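Local coordinates for protein hydroxylase (Rhodococcus sp., PDB 2OR0) that is a putative flavin-dependent hydroxylase of the acyl-CoA dehydrogenase family, probably using reduced flavin and molecular oxygen to place one oxygen atom on its substrate, at residues H77-A82 with T315-Y320; H105-A110 with M248-M253; W163-A168 with H184-R189; A178-L183 with T224-K229; G268-H273 with D353-R358. All coordinates share one frame; numbering follows the deposited sequence.

Contact 1: residues H77-A82 with T315-Y320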
# COMPACT_ATOMS: atom_id res chain seq x y z
N HIS A 77 6.67 11.51 9.58
CA HIS A 77 7.88 10.90 9.06
C HIS A 77 7.46 9.56 8.45
O HIS A 77 6.60 8.88 9.00
CB HIS A 77 8.86 10.66 10.24
CG HIS A 77 10.21 10.17 9.83
ND1 HIS A 77 10.48 8.84 9.59
CD2 HIS A 77 11.36 10.84 9.60
CE1 HIS A 77 11.75 8.72 9.23
NE2 HIS A 77 12.30 9.92 9.22
N PRO A 78 8.06 9.15 7.32
CA PRO A 78 7.76 7.85 6.69
C PRO A 78 7.75 6.66 7.67
O PRO A 78 6.95 5.72 7.50
CB PRO A 78 8.89 7.68 5.68
CG PRO A 78 9.26 9.06 5.30
CD PRO A 78 9.08 9.90 6.55
N ARG A 79 8.64 6.67 8.67
CA ARG A 79 8.69 5.59 9.66
C ARG A 79 7.37 5.48 10.37
O ARG A 79 6.85 4.38 10.53
CB ARG A 79 9.83 5.76 10.68
CG ARG A 79 9.66 4.92 11.96
CD ARG A 79 10.88 5.04 12.90
NE ARG A 79 12.07 4.37 12.38
CZ ARG A 79 12.35 3.08 12.53
NH1 ARG A 79 13.47 2.57 12.04
NH2 ARG A 79 11.50 2.28 13.18
N GLU A 80 6.82 6.62 10.81
CA GLU A 80 5.53 6.62 11.49
C GLU A 80 4.39 6.11 10.60
O GLU A 80 3.49 5.39 11.06
CB GLU A 80 5.15 8.01 12.02
CG GLU A 80 3.80 7.96 12.76
CD GLU A 80 3.47 9.22 13.54
OE1 GLU A 80 4.29 10.16 13.58
OE2 GLU A 80 2.37 9.26 14.12
N PHE A 81 4.39 6.52 9.34
CA PHE A 81 3.40 6.01 8.40
C PHE A 81 3.52 4.46 8.33
O PHE A 81 2.55 3.75 8.53
CB PHE A 81 3.63 6.61 7.00
CG PHE A 81 2.74 5.99 5.91
CD1 PHE A 81 1.36 6.20 5.92
CD2 PHE A 81 3.28 5.22 4.89
CE1 PHE A 81 0.55 5.66 4.94
CE2 PHE A 81 2.48 4.69 3.88
CZ PHE A 81 1.11 4.91 3.91
N ALA A 82 4.73 3.97 8.08
CA ALA A 82 4.95 2.54 7.91
C ALA A 82 4.48 1.77 9.14
O ALA A 82 3.75 0.79 9.02
CB ALA A 82 6.39 2.26 7.59
N THR A 315 15.39 1.83 5.07
CA THR A 315 15.49 2.56 3.81
C THR A 315 14.87 3.97 3.88
O THR A 315 15.50 4.95 3.46
CB THR A 315 14.82 1.81 2.65
OG1 THR A 315 15.42 0.50 2.52
CG2 THR A 315 15.01 2.60 1.34
N ALA A 316 13.65 4.05 4.41
CA ALA A 316 12.90 5.30 4.51
C ALA A 316 13.57 6.30 5.48
O ALA A 316 13.63 7.49 5.18
CB ALA A 316 11.45 5.05 4.92
N ASP A 317 14.06 5.80 6.64
CA ASP A 317 14.81 6.62 7.61
C ASP A 317 15.97 7.34 6.95
O ASP A 317 16.18 8.54 7.16
CB ASP A 317 15.47 5.74 8.66
CG ASP A 317 14.57 5.34 9.76
OD1 ASP A 317 13.49 5.93 9.97
OD2 ASP A 317 14.99 4.40 10.46
N ARG A 318 16.75 6.56 6.21
CA ARG A 318 17.97 7.00 5.57
C ARG A 318 17.69 7.94 4.42
O ARG A 318 18.40 8.96 4.27
CB ARG A 318 18.78 5.81 5.11
CG ARG A 318 20.06 6.13 4.37
CD ARG A 318 21.01 4.88 4.35
NE ARG A 318 20.21 3.66 4.24
CZ ARG A 318 19.76 3.15 3.08
NH1 ARG A 318 19.02 2.05 3.08
NH2 ARG A 318 20.06 3.74 1.92
N PHE A 319 16.69 7.61 3.60
CA PHE A 319 16.27 8.50 2.51
C PHE A 319 15.80 9.83 3.10
O PHE A 319 16.15 10.90 2.60
CB PHE A 319 15.15 7.84 1.68
CG PHE A 319 15.63 6.81 0.66
CD1 PHE A 319 16.92 6.30 0.69
CD2 PHE A 319 14.73 6.31 -0.31
CE1 PHE A 319 17.35 5.33 -0.25
CE2 PHE A 319 15.14 5.35 -1.25
CZ PHE A 319 16.45 4.86 -1.22
N TYR A 320 14.99 9.76 4.15
CA TYR A 320 14.51 10.98 4.79
C TYR A 320 15.69 11.85 5.27
O TYR A 320 15.66 13.05 5.07
CB TYR A 320 13.57 10.69 5.94
CG TYR A 320 12.92 11.95 6.52
CD1 TYR A 320 11.68 12.39 6.04
CD2 TYR A 320 13.54 12.69 7.54
CE1 TYR A 320 11.08 13.53 6.55
CE2 TYR A 320 12.93 13.83 8.09
CZ TYR A 320 11.71 14.25 7.58
OH TYR A 320 11.10 15.37 8.08
O HOH W 1 15.18 9.78 9.24
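Arg79 NH1 donates to Asp317 OD2 at 2.9 Å in an almost straight bond (168°) that lies in the guanidinium plane, and Arg79 NE reaches the syn lone pair of Asp317 OD1 at 3.2 Å. This side-on salt bridge, one nitrogen to each oxygen, joins the first turn of helix 78-91 to the long helix 292-324 in a nearly antiparallel helix pair, the short segments meeting at 158° with axes 9.5 Å apart. A bend at chi3 (-70°) turns the end of the arginine chain to the acid, while NH2 is engaged by Glu83. His77 is the N-cap of its helix: His77 ND1 accepts from Arg79 N at 3.0 Å. The same imidazole turns an edge to the face of Tyr320 in an edge-to-face pair, His77 CD2 lying 3.5 Å above the phenol plane over its centre. Pro78 CD touches Tyr320 CD1, and Pro78 CB meets Ala316 CB at 3.7 Å; Met253 and Leu256 also pack on this proline. A water links the helices as well, 2.9 Å from His77 NE2 and donating to Asp317 O.

Contact 2: residues H105-A110 with M248-M253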
# COMPACT_ATOMS: atom_id res chain seq x y z
N HIS A 105 -2.07 8.25 -1.43
CA HIS A 105 -2.58 9.19 -2.43
C HIS A 105 -2.44 10.68 -2.02
O HIS A 105 -2.07 11.49 -2.88
CB HIS A 105 -4.01 8.82 -2.86
CG HIS A 105 -4.12 7.44 -3.44
ND1 HIS A 105 -5.17 6.59 -3.15
CD2 HIS A 105 -3.29 6.74 -4.25
CE1 HIS A 105 -4.99 5.44 -3.78
NE2 HIS A 105 -3.86 5.50 -4.45
N PRO A 106 -2.69 11.03 -0.73
CA PRO A 106 -2.47 12.40 -0.25
C PRO A 106 -1.02 12.82 -0.39
O PRO A 106 -0.74 14.01 -0.57
CB PRO A 106 -2.85 12.32 1.23
CG PRO A 106 -3.82 11.21 1.31
CD PRO A 106 -3.24 10.19 0.37
N TRP A 107 -0.10 11.86 -0.30
CA TRP A 107 1.30 12.18 -0.44
C TRP A 107 1.60 12.71 -1.86
O TRP A 107 2.27 13.73 -2.02
CB TRP A 107 2.18 10.98 -0.05
CG TRP A 107 3.63 11.28 -0.17
CD1 TRP A 107 4.44 11.87 0.77
CD2 TRP A 107 4.46 11.02 -1.31
NE1 TRP A 107 5.72 11.99 0.27
CE2 TRP A 107 5.75 11.49 -1.01
CE3 TRP A 107 4.22 10.43 -2.57
CZ2 TRP A 107 6.81 11.39 -1.91
CZ3 TRP A 107 5.27 10.33 -3.46
CH2 TRP A 107 6.55 10.80 -3.13
N GLU A 108 1.11 12.00 -2.88
CA GLU A 108 1.35 12.44 -4.25
C GLU A 108 0.55 13.72 -4.58
O GLU A 108 1.06 14.61 -5.24
CB GLU A 108 1.04 11.35 -5.27
CG GLU A 108 1.37 11.79 -6.70
CD GLU A 108 1.22 10.70 -7.73
OE1 GLU A 108 1.03 9.53 -7.35
OE2 GLU A 108 1.31 11.00 -8.94
N LEU A 109 -0.70 13.81 -4.12
CA LEU A 109 -1.52 14.98 -4.40
C LEU A 109 -0.86 16.24 -3.83
O LEU A 109 -1.12 17.34 -4.30
CB LEU A 109 -2.89 14.83 -3.80
CG LEU A 109 -3.98 15.68 -4.48
CD1 LEU A 109 -4.31 15.14 -5.90
CD2 LEU A 109 -5.22 15.76 -3.60
N ALA A 110 -0.03 16.06 -2.80
CA ALA A 110 0.63 17.18 -2.15
C ALA A 110 1.40 17.97 -3.17
O ALA A 110 1.50 19.18 -3.04
CB ALA A 110 1.55 16.73 -1.02
N MSE A 248 10.47 13.00 -0.86
CA MSE A 248 10.91 11.58 -0.86
C MSE A 248 10.74 10.93 -2.26
O MSE A 248 9.89 11.36 -3.04
CB MSE A 248 10.11 10.80 0.19
CG MSE A 248 10.46 11.16 1.64
SE MSE A 248 12.13 10.35 2.19
CE MSE A 248 11.55 8.43 2.22
N PRO A 249 11.58 9.92 -2.60
CA PRO A 249 11.34 9.26 -3.89
C PRO A 249 9.98 8.55 -3.94
O PRO A 249 9.60 7.90 -2.97
CB PRO A 249 12.47 8.23 -3.98
CG PRO A 249 13.55 8.76 -3.00
CD PRO A 249 12.75 9.34 -1.90
N TYR A 250 9.29 8.67 -5.09
CA TYR A 250 8.02 7.96 -5.32
C TYR A 250 8.20 6.43 -5.17
O TYR A 250 7.36 5.78 -4.58
CB TYR A 250 7.45 8.31 -6.72
CG TYR A 250 6.16 7.59 -7.12
CD1 TYR A 250 4.90 8.13 -6.82
CD2 TYR A 250 6.21 6.38 -7.82
CE1 TYR A 250 3.72 7.46 -7.20
CE2 TYR A 250 5.04 5.73 -8.21
CZ TYR A 250 3.81 6.26 -7.90
OH TYR A 250 2.69 5.57 -8.31
N SER A 251 9.29 5.90 -5.70
CA SER A 251 9.57 4.48 -5.64
C SER A 251 9.82 3.95 -4.23
O SER A 251 9.76 2.74 -4.00
CB SER A 251 10.74 4.10 -6.53
OG SER A 251 11.98 4.61 -6.05
N CYS A 252 10.11 4.85 -3.29
CA CYS A 252 10.12 4.48 -1.91
C CYS A 252 8.71 4.60 -1.32
O CYS A 252 8.21 3.63 -0.72
CB CYS A 252 11.12 5.33 -1.11
SG CYS A 252 11.15 4.90 0.66
N MSE A 253 8.06 5.75 -1.49
CA MSE A 253 6.83 6.03 -0.74
C MSE A 253 5.62 5.18 -1.20
O MSE A 253 4.78 4.76 -0.37
CB MSE A 253 6.48 7.53 -0.82
CG MSE A 253 7.52 8.45 -0.17
SE MSE A 253 7.71 8.06 1.75
CE MSE A 253 5.96 8.31 2.38
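A Met-aromatic contact in the buried interior joins the short helix 105-109 to the start of helix 250-277, with the indole of Trp107 laid between them. Met253, a selenomethionine in this crystal, covers one face of that indole. Its CG makes a CH-pi contact 3.8 Å from the centroid of the six-membered ring, 24° off the normal, and the selenium stands farther off, 5.0 Å from the centroid of the five-membered ring. Bends at chi2 and chi3 (-61° and -58°) fold the selenomethionine chain back along the indole, bringing its CE near Trp107 CD1. At the ring edge, close to its plane, the carbonyl oxygen of Met248 lies 3.3 Å from Trp107 CZ2, and Met248 CB packs against the same carbon. The far end of the benzo ring reaches Tyr250, where Trp107 CZ3 approaches Tyr250 CD1 at 4.0 Å. The indole N-H is satisfied by the carbonyl of Leu245, which helps to fix the rotation of the ring, and Phe111 and Phe246 add further aromatic neighbours. With an alanine here in place of Trp107, the Met253 side chain would probably face a gap, and the Leu245 carbonyl would lose its indole donor. Beside the tryptophan, Glu108 runs out extended toward the tyrosine, its carboxylate plane nearly perpendicular to the phenol ring. Its OE2 is hydrogen-bonded to His184 of the neighbouring sheet; OE1 has a weak hydrogen bond with Tyr133 OH, and at the edge of the Tyr250 ring Glu108 OE1 lies 3.4 Å from Tyr250 CE1.

Contact 3: residues W163-A168 with H184-R189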
# COMPACT_ATOMS: atom_id res chain seq x y z
N TRP A 163 -12.92 10.16 -5.32
CA TRP A 163 -12.07 10.50 -6.46
C TRP A 163 -11.18 9.28 -6.75
O TRP A 163 -10.99 8.43 -5.88
CB TRP A 163 -11.18 11.71 -6.14
CG TRP A 163 -11.92 13.02 -5.93
CD1 TRP A 163 -12.63 13.40 -4.82
CD2 TRP A 163 -12.03 14.11 -6.86
NE1 TRP A 163 -13.17 14.65 -5.00
CE2 TRP A 163 -12.82 15.11 -6.25
CE3 TRP A 163 -11.54 14.33 -8.16
CZ2 TRP A 163 -13.13 16.32 -6.89
CZ3 TRP A 163 -11.82 15.54 -8.78
CH2 TRP A 163 -12.62 16.51 -8.14
N ALA A 164 -10.61 9.23 -7.95
CA ALA A 164 -9.65 8.18 -8.29
C ALA A 164 -8.43 8.80 -8.89
O ALA A 164 -8.54 9.78 -9.62
CB ALA A 164 -10.25 7.20 -9.27
N PHE A 165 -7.29 8.21 -8.56
CA PHE A 165 -6.00 8.57 -9.10
C PHE A 165 -5.59 7.42 -10.03
O PHE A 165 -5.30 6.33 -9.55
CB PHE A 165 -5.01 8.60 -7.93
CG PHE A 165 -4.03 9.74 -7.98
CD1 PHE A 165 -3.56 10.31 -6.78
CD2 PHE A 165 -3.57 10.25 -9.18
CE1 PHE A 165 -2.65 11.38 -6.79
CE2 PHE A 165 -2.65 11.34 -9.19
CZ PHE A 165 -2.21 11.88 -7.99
N LEU A 166 -5.57 7.62 -11.34
CA LEU A 166 -5.38 6.48 -12.25
C LEU A 166 -4.23 6.69 -13.20
O LEU A 166 -3.93 7.84 -13.54
CB LEU A 166 -6.65 6.24 -13.08
CG LEU A 166 -7.96 6.09 -12.31
CD1 LEU A 166 -9.18 6.27 -13.26
CD2 LEU A 166 -7.98 4.72 -11.56
N GLY A 167 -3.60 5.61 -13.64
CA GLY A 167 -2.56 5.71 -14.67
C GLY A 167 -3.18 5.64 -16.07
O GLY A 167 -4.20 4.98 -16.28
N ALA A 168 -2.56 6.31 -17.02
CA ALA A 168 -3.01 6.23 -18.40
C ALA A 168 -1.85 6.47 -19.34
O ALA A 168 -0.92 7.23 -19.02
CB ALA A 168 -4.11 7.24 -18.65
N HIS A 184 -0.53 10.31 -14.54
CA HIS A 184 -1.47 10.09 -13.46
C HIS A 184 -2.60 11.13 -13.56
O HIS A 184 -2.34 12.33 -13.71
CB HIS A 184 -0.77 10.23 -12.09
CG HIS A 184 0.30 9.20 -11.84
ND1 HIS A 184 1.18 9.28 -10.77
CD2 HIS A 184 0.65 8.08 -12.52
CE1 HIS A 184 2.01 8.25 -10.80
NE2 HIS A 184 1.71 7.51 -11.85
N VAL A 185 -3.85 10.67 -13.50
CA VAL A 185 -5.00 11.56 -13.73
C VAL A 185 -5.98 11.46 -12.56
O VAL A 185 -6.13 10.39 -11.96
CB VAL A 185 -5.73 11.22 -15.09
CG1 VAL A 185 -4.79 11.41 -16.27
CG2 VAL A 185 -6.31 9.79 -15.09
N ILE A 186 -6.62 12.57 -12.22
CA ILE A 186 -7.58 12.58 -11.11
C ILE A 186 -9.01 12.76 -11.66
O ILE A 186 -9.24 13.67 -12.48
CB ILE A 186 -7.25 13.68 -10.06
CG1 ILE A 186 -5.91 13.38 -9.37
CG2 ILE A 186 -8.33 13.80 -9.01
CD1 ILE A 186 -4.83 14.39 -9.73
N LEU A 187 -9.94 11.90 -11.23
CA LEU A 187 -11.34 11.93 -11.68
C LEU A 187 -12.26 11.87 -10.50
O LEU A 187 -12.00 11.12 -9.57
CB LEU A 187 -11.69 10.74 -12.59
CG LEU A 187 -11.22 10.72 -14.04
CD1 LEU A 187 -9.74 10.46 -14.12
CD2 LEU A 187 -11.97 9.65 -14.80
N PRO A 188 -13.35 12.67 -10.51
CA PRO A 188 -14.37 12.52 -9.49
C PRO A 188 -15.19 11.25 -9.77
O PRO A 188 -15.22 10.80 -10.91
CB PRO A 188 -15.24 13.77 -9.69
CG PRO A 188 -15.02 14.16 -11.12
CD PRO A 188 -13.64 13.76 -11.46
N ARG A 189 -15.83 10.70 -8.73
CA ARG A 189 -16.55 9.42 -8.82
C ARG A 189 -17.69 9.50 -9.82
O ARG A 189 -18.10 8.50 -10.43
CB ARG A 189 -17.08 8.98 -7.45
CG ARG A 189 -17.82 7.66 -7.49
CD ARG A 189 -17.50 6.81 -6.30
NE ARG A 189 -18.62 5.95 -5.97
CZ ARG A 189 -18.76 5.29 -4.82
NH1 ARG A 189 -17.82 5.38 -3.88
NH2 ARG A 189 -19.83 4.53 -4.62
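Residues 163-168 and 184-189 form a regular antiparallel strand pairing in the buried part of the sheet, with side chains packed on both faces. Ala164 and Leu187 are one hydrogen-bonded pair, Leu166 and Val185 the next. The first is closed by Ala164 N to Leu187 O at 2.9 Å and its return bond, the second by Val185 N to Leu166 O at 2.8 Å and its own return bond. At the non-hydrogen-bonded pair between them, Phe165 with Ile186, CA-H groups point at carbonyls, as from Ile186 CA to Ala164 O (3.3 Å). The two strands, 163-170 and 182-188, make a beta hairpin within the mixed sheet, where strand 224-226 borders 182-188 on its other edge. One face carries Trp163, Phe165, His184, Ile186 and Pro188. There Pro188 CB stands over the six-membered ring of Trp163, 4.0 Å from its centroid and 10° off the normal. A chi1 of -65° sets Ile186 CG1 over the phenyl face of Phe165 and CG2 against Trp163 CE3; His184 CB touches Phe165 CE2 at 3.6 Å. Helix 114-121 covers Trp163 and Ile186. On the opposite face Leu166 packs more loosely, Leu166 CD1 lying 4.3 Å from Leu187 CD1.

Contact 4: residues A178-L183 with T224-K229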
# COMPACT_ATOMS: atom_id res chain seq x y z
N ALA A 178 2.85 17.69 -28.77
CA ALA A 178 3.85 17.95 -27.73
C ALA A 178 3.30 17.67 -26.30
O ALA A 178 2.89 18.60 -25.58
CB ALA A 178 4.39 19.39 -27.86
N THR A 179 3.29 16.39 -25.90
CA THR A 179 2.69 15.98 -24.60
C THR A 179 3.52 14.89 -23.84
O THR A 179 4.47 14.34 -24.42
CB THR A 179 1.17 15.54 -24.75
OG1 THR A 179 1.10 14.18 -25.21
CG2 THR A 179 0.37 16.46 -25.70
N PRO A 180 3.18 14.62 -22.55
CA PRO A 180 3.72 13.44 -21.84
C PRO A 180 3.37 12.11 -22.54
O PRO A 180 2.39 12.05 -23.29
CB PRO A 180 3.01 13.48 -20.48
CG PRO A 180 2.64 14.88 -20.27
CD PRO A 180 2.31 15.42 -21.66
N SER A 181 4.17 11.08 -22.30
CA SER A 181 3.90 9.72 -22.74
C SER A 181 2.92 8.94 -21.80
O SER A 181 2.04 8.20 -22.26
CB SER A 181 5.24 9.00 -22.90
OG SER A 181 5.12 7.60 -22.79
N SER A 182 3.06 9.14 -20.49
CA SER A 182 2.18 8.51 -19.49
C SER A 182 1.72 9.53 -18.44
O SER A 182 2.45 10.48 -18.13
CB SER A 182 2.92 7.36 -18.80
OG SER A 182 4.22 7.78 -18.35
N LEU A 183 0.54 9.32 -17.86
CA LEU A 183 0.01 10.25 -16.88
C LEU A 183 -0.47 9.55 -15.64
O LEU A 183 -0.80 8.35 -15.70
CB LEU A 183 -1.21 11.00 -17.44
CG LEU A 183 -1.12 11.83 -18.74
CD1 LEU A 183 -2.53 12.23 -19.17
CD2 LEU A 183 -0.27 13.09 -18.56
N THR A 224 -3.86 16.46 -13.83
CA THR A 224 -2.94 15.44 -14.28
C THR A 224 -1.52 15.73 -13.78
O THR A 224 -1.19 16.88 -13.44
CB THR A 224 -2.93 15.29 -15.83
OG1 THR A 224 -2.12 16.30 -16.43
CG2 THR A 224 -4.33 15.37 -16.42
N LEU A 225 -0.71 14.68 -13.69
CA LEU A 225 0.73 14.79 -13.58
C LEU A 225 1.34 13.88 -14.63
O LEU A 225 0.76 12.86 -14.99
CB LEU A 225 1.24 14.38 -12.19
CG LEU A 225 0.80 15.26 -11.02
CD1 LEU A 225 1.03 14.61 -9.63
CD2 LEU A 225 1.47 16.68 -11.10
N ASN A 226 2.50 14.27 -15.14
CA ASN A 226 3.28 13.43 -15.99
C ASN A 226 3.91 12.30 -15.13
O ASN A 226 4.68 12.59 -14.19
CB ASN A 226 4.33 14.33 -16.65
CG ASN A 226 5.27 13.59 -17.53
OD1 ASN A 226 5.54 12.40 -17.35
ND2 ASN A 226 5.82 14.31 -18.51
N ALA A 227 3.59 11.04 -15.44
CA ALA A 227 4.05 9.89 -14.62
C ALA A 227 5.56 9.73 -14.55
O ALA A 227 6.07 9.33 -13.52
CB ALA A 227 3.41 8.57 -15.08
N ALA A 228 6.26 10.01 -15.65
CA ALA A 228 7.73 9.93 -15.64
C ALA A 228 8.37 11.01 -14.74
O ALA A 228 9.37 10.74 -14.08
CB ALA A 228 8.30 10.00 -17.05
N LYS A 229 7.78 12.20 -14.72
CA LYS A 229 8.22 13.26 -13.82
C LYS A 229 7.92 12.93 -12.35
O LYS A 229 8.65 13.34 -11.47
CB LYS A 229 7.56 14.59 -14.20
CG LYS A 229 8.04 15.16 -15.55
CD LYS A 229 7.50 16.60 -15.74
CE LYS A 229 8.16 17.26 -16.95
NZ LYS A 229 7.56 18.61 -17.17
O HOH W 2 5.58 10.80 -19.57
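Strand 182-188 meets the end of strand 224-226 in an antiparallel, non-hydrogen-bonded pair, Leu183 with Asn226, just where residues 224-226 turn into helix 227-232. A single direct hydrogen bond crosses here, from Ala227 N to Ser182 O at 3.0 Å; it is nearly straight at the hydrogen (162°), but the donor stands above the carbonyl plane. Leu183 CA adds a CA-H contact to Leu225 O at 3.3 Å. The side chains of Leu183 and Asn226 diverge, and the asparagine is covered instead by Pro180, whose CB lies 3.5 Å from Asn226 ND2. A chi1 of 177° puts CG of Asn226 opposite the backbone nitrogen and sends the amide back over the first turn of the helix, where OD1 accepts two weak bonds, from Ala228 N and, longer, from Lys229 N. Asn226 OD1 also receives a bond of 2.7 Å from a water that in turn accepts from Ser182 N, so three donors, two of them weak, converge on this oxygen and the water carries the contact across to Ser182. Replacing Asn226 by a leucine would probably leave the N-H groups of the first helical turn without their cap and the bridging water without its acceptor. Ser182 OG touches Ala227 CB at 3.5 Å, while Tyr146 lies against Pro180, Leu183 and Thr224. An acetate ion, probably from the crystallisation liquor, is bound beside the Asn226 side chain. At this surface site a strand-to-helix junction is closed by an asparagine N-cap.

Contact 5: residues G268-H273 with D353-R358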
# COMPACT_ATOMS: atom_id res chain seq x y z
N GLY A 268 0.12 -10.02 12.28
CA GLY A 268 -1.19 -10.52 12.67
C GLY A 268 -1.32 -12.05 12.66
O GLY A 268 -1.85 -12.62 13.60
N ALA A 269 -0.86 -12.70 11.58
CA ALA A 269 -0.90 -14.16 11.46
C ALA A 269 -0.09 -14.83 12.58
O ALA A 269 -0.55 -15.79 13.23
CB ALA A 269 -0.33 -14.60 10.10
N LEU A 270 1.13 -14.31 12.79
CA LEU A 270 2.02 -14.76 13.85
C LEU A 270 1.34 -14.61 15.21
O LEU A 270 1.32 -15.56 16.00
CB LEU A 270 3.34 -13.98 13.83
CG LEU A 270 4.36 -14.22 14.98
CD1 LEU A 270 4.97 -15.63 14.93
CD2 LEU A 270 5.48 -13.20 14.88
N ALA A 271 0.77 -13.43 15.47
CA ALA A 271 0.04 -13.20 16.74
C ALA A 271 -1.10 -14.22 16.92
O ALA A 271 -1.24 -14.82 17.99
CB ALA A 271 -0.50 -11.77 16.81
N CYS A 272 -1.90 -14.41 15.88
CA CYS A 272 -2.94 -15.44 15.89
C CYS A 272 -2.37 -16.83 16.17
O CYS A 272 -2.94 -17.60 16.92
CB CYS A 272 -3.67 -15.46 14.54
SG CYS A 272 -4.77 -14.05 14.28
N HIS A 273 -1.28 -17.18 15.51
CA HIS A 273 -0.67 -18.49 15.66
C HIS A 273 -0.26 -18.69 17.14
O HIS A 273 -0.55 -19.72 17.74
CB HIS A 273 0.53 -18.59 14.74
CG HIS A 273 1.17 -19.93 14.72
ND1 HIS A 273 0.47 -21.09 14.47
CD2 HIS A 273 2.46 -20.31 14.88
CE1 HIS A 273 1.29 -22.12 14.49
NE2 HIS A 273 2.51 -21.67 14.73
N ASP A 353 4.06 -18.61 5.81
CA ASP A 353 3.78 -19.97 5.30
C ASP A 353 4.33 -21.06 6.24
O ASP A 353 3.69 -22.10 6.40
CB ASP A 353 4.36 -20.22 3.92
CG ASP A 353 3.68 -19.40 2.82
OD1 ASP A 353 2.51 -18.97 3.01
OD2 ASP A 353 4.34 -19.19 1.76
N GLU A 354 5.53 -20.85 6.78
CA GLU A 354 6.18 -21.86 7.60
C GLU A 354 5.37 -22.10 8.88
O GLU A 354 5.24 -23.23 9.32
CB GLU A 354 7.65 -21.48 7.90
CG GLU A 354 8.53 -21.55 6.68
CD GLU A 354 8.64 -22.98 6.10
OE1 GLU A 354 8.78 -23.95 6.89
OE2 GLU A 354 8.60 -23.16 4.87
N ILE A 355 4.81 -21.06 9.47
CA ILE A 355 4.00 -21.29 10.68
C ILE A 355 2.60 -21.79 10.38
O ILE A 355 2.05 -22.56 11.16
CB ILE A 355 3.95 -20.07 11.62
CG1 ILE A 355 3.48 -18.82 10.88
CG2 ILE A 355 5.32 -19.85 12.26
CD1 ILE A 355 3.20 -17.62 11.83
N PHE A 356 2.02 -21.37 9.25
CA PHE A 356 0.71 -21.87 8.86
C PHE A 356 0.77 -23.39 8.65
O PHE A 356 -0.13 -24.12 9.04
CB PHE A 356 0.16 -21.16 7.61
CG PHE A 356 -1.33 -21.46 7.35
CD1 PHE A 356 -2.31 -21.02 8.25
CD2 PHE A 356 -1.72 -22.16 6.22
CE1 PHE A 356 -3.68 -21.29 8.04
CE2 PHE A 356 -3.10 -22.44 5.99
CZ PHE A 356 -4.08 -22.01 6.89
N ALA A 357 1.83 -23.87 8.03
CA ALA A 357 2.01 -25.29 7.82
C ALA A 357 2.12 -26.10 9.14
O ALA A 357 2.01 -27.32 9.12
CB ALA A 357 3.22 -25.55 6.97
N ARG A 358 2.38 -25.43 10.26
CA ARG A 358 2.53 -26.15 11.53
C ARG A 358 1.36 -25.85 12.46
O ARG A 358 1.40 -26.19 13.62
CB ARG A 358 3.85 -25.77 12.21
CG ARG A 358 5.08 -26.21 11.42
CD ARG A 358 6.40 -25.81 12.12
NE ARG A 358 7.53 -26.56 11.59
CZ ARG A 358 8.18 -26.25 10.46
NH1 ARG A 358 7.83 -25.20 9.72
NH2 ARG A 358 9.18 -27.02 10.08
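Ile355 packs against Leu270 and His273 where helix 250-277 meets the end of helix 331-356, within the helical C-terminal domain of the acyl-CoA dehydrogenase fold. The close part is where Ile355 lies over the imidazole. Ile355 CB makes a CH-pi contact with the His273 ring, 4.0 Å from its centroid and 29° off the normal, and comes within 3.6 Å of His273 CD2. The backbone joins in over a face of the same ring, with Ile355 O 3.4 Å from His273 CE1. Because CG1 of Ile355 sits between its backbone N and carbonyl carbon (chi1 54°), Ile355 CD1 is carried away from the imidazole to the preceding turn of the opposite helix and meets Leu270 CA at 3.7 Å. The Leu270 side chain runs roughly perpendicular to it, with Leu270 CD1 4.1 Å from Ile355 CD1. Met370 of helix 370-381 touches both His273 and Ile355, and Ile298 and Ser301 of helix 292-324 close in on the pair. No hydrogen bond spans the two segments. Toward the loop that follows helix 331-356 the fit is looser: Arg358 contributes little cover, and its carbonyl, at the edge of the imidazole, is taken up by Arg280. On this more exposed side the guanidinium turns back on its own segment. Arg358 NH1 forms a salt bridge to Glu354 OE1 at 3.2 Å, in the guanidinium plane and on the anti side of the carboxylate, and also donates to Glu354 O.

Contacts 2, 3 and 5 are buried, contact 1 is partly so, and contact 4 lies at the surface. Contacts 3 and 4 share strand 182-188 and build one sheet, the first by a full ladder of backbone bonds, the second by one direct bond and a water. Contact 2 ties that sheet to the helices through Glu108 and His184, and touches contact 1 where Met248 packs on Phe319 and Tyr320. Contacts 2 and 5 use the first turn and a later stretch of helix 250-277, their centres 32 Å apart; both rely on apolar groups over aromatic faces, whereas contact 1 adds a salt bridge to its ring and apolar packing.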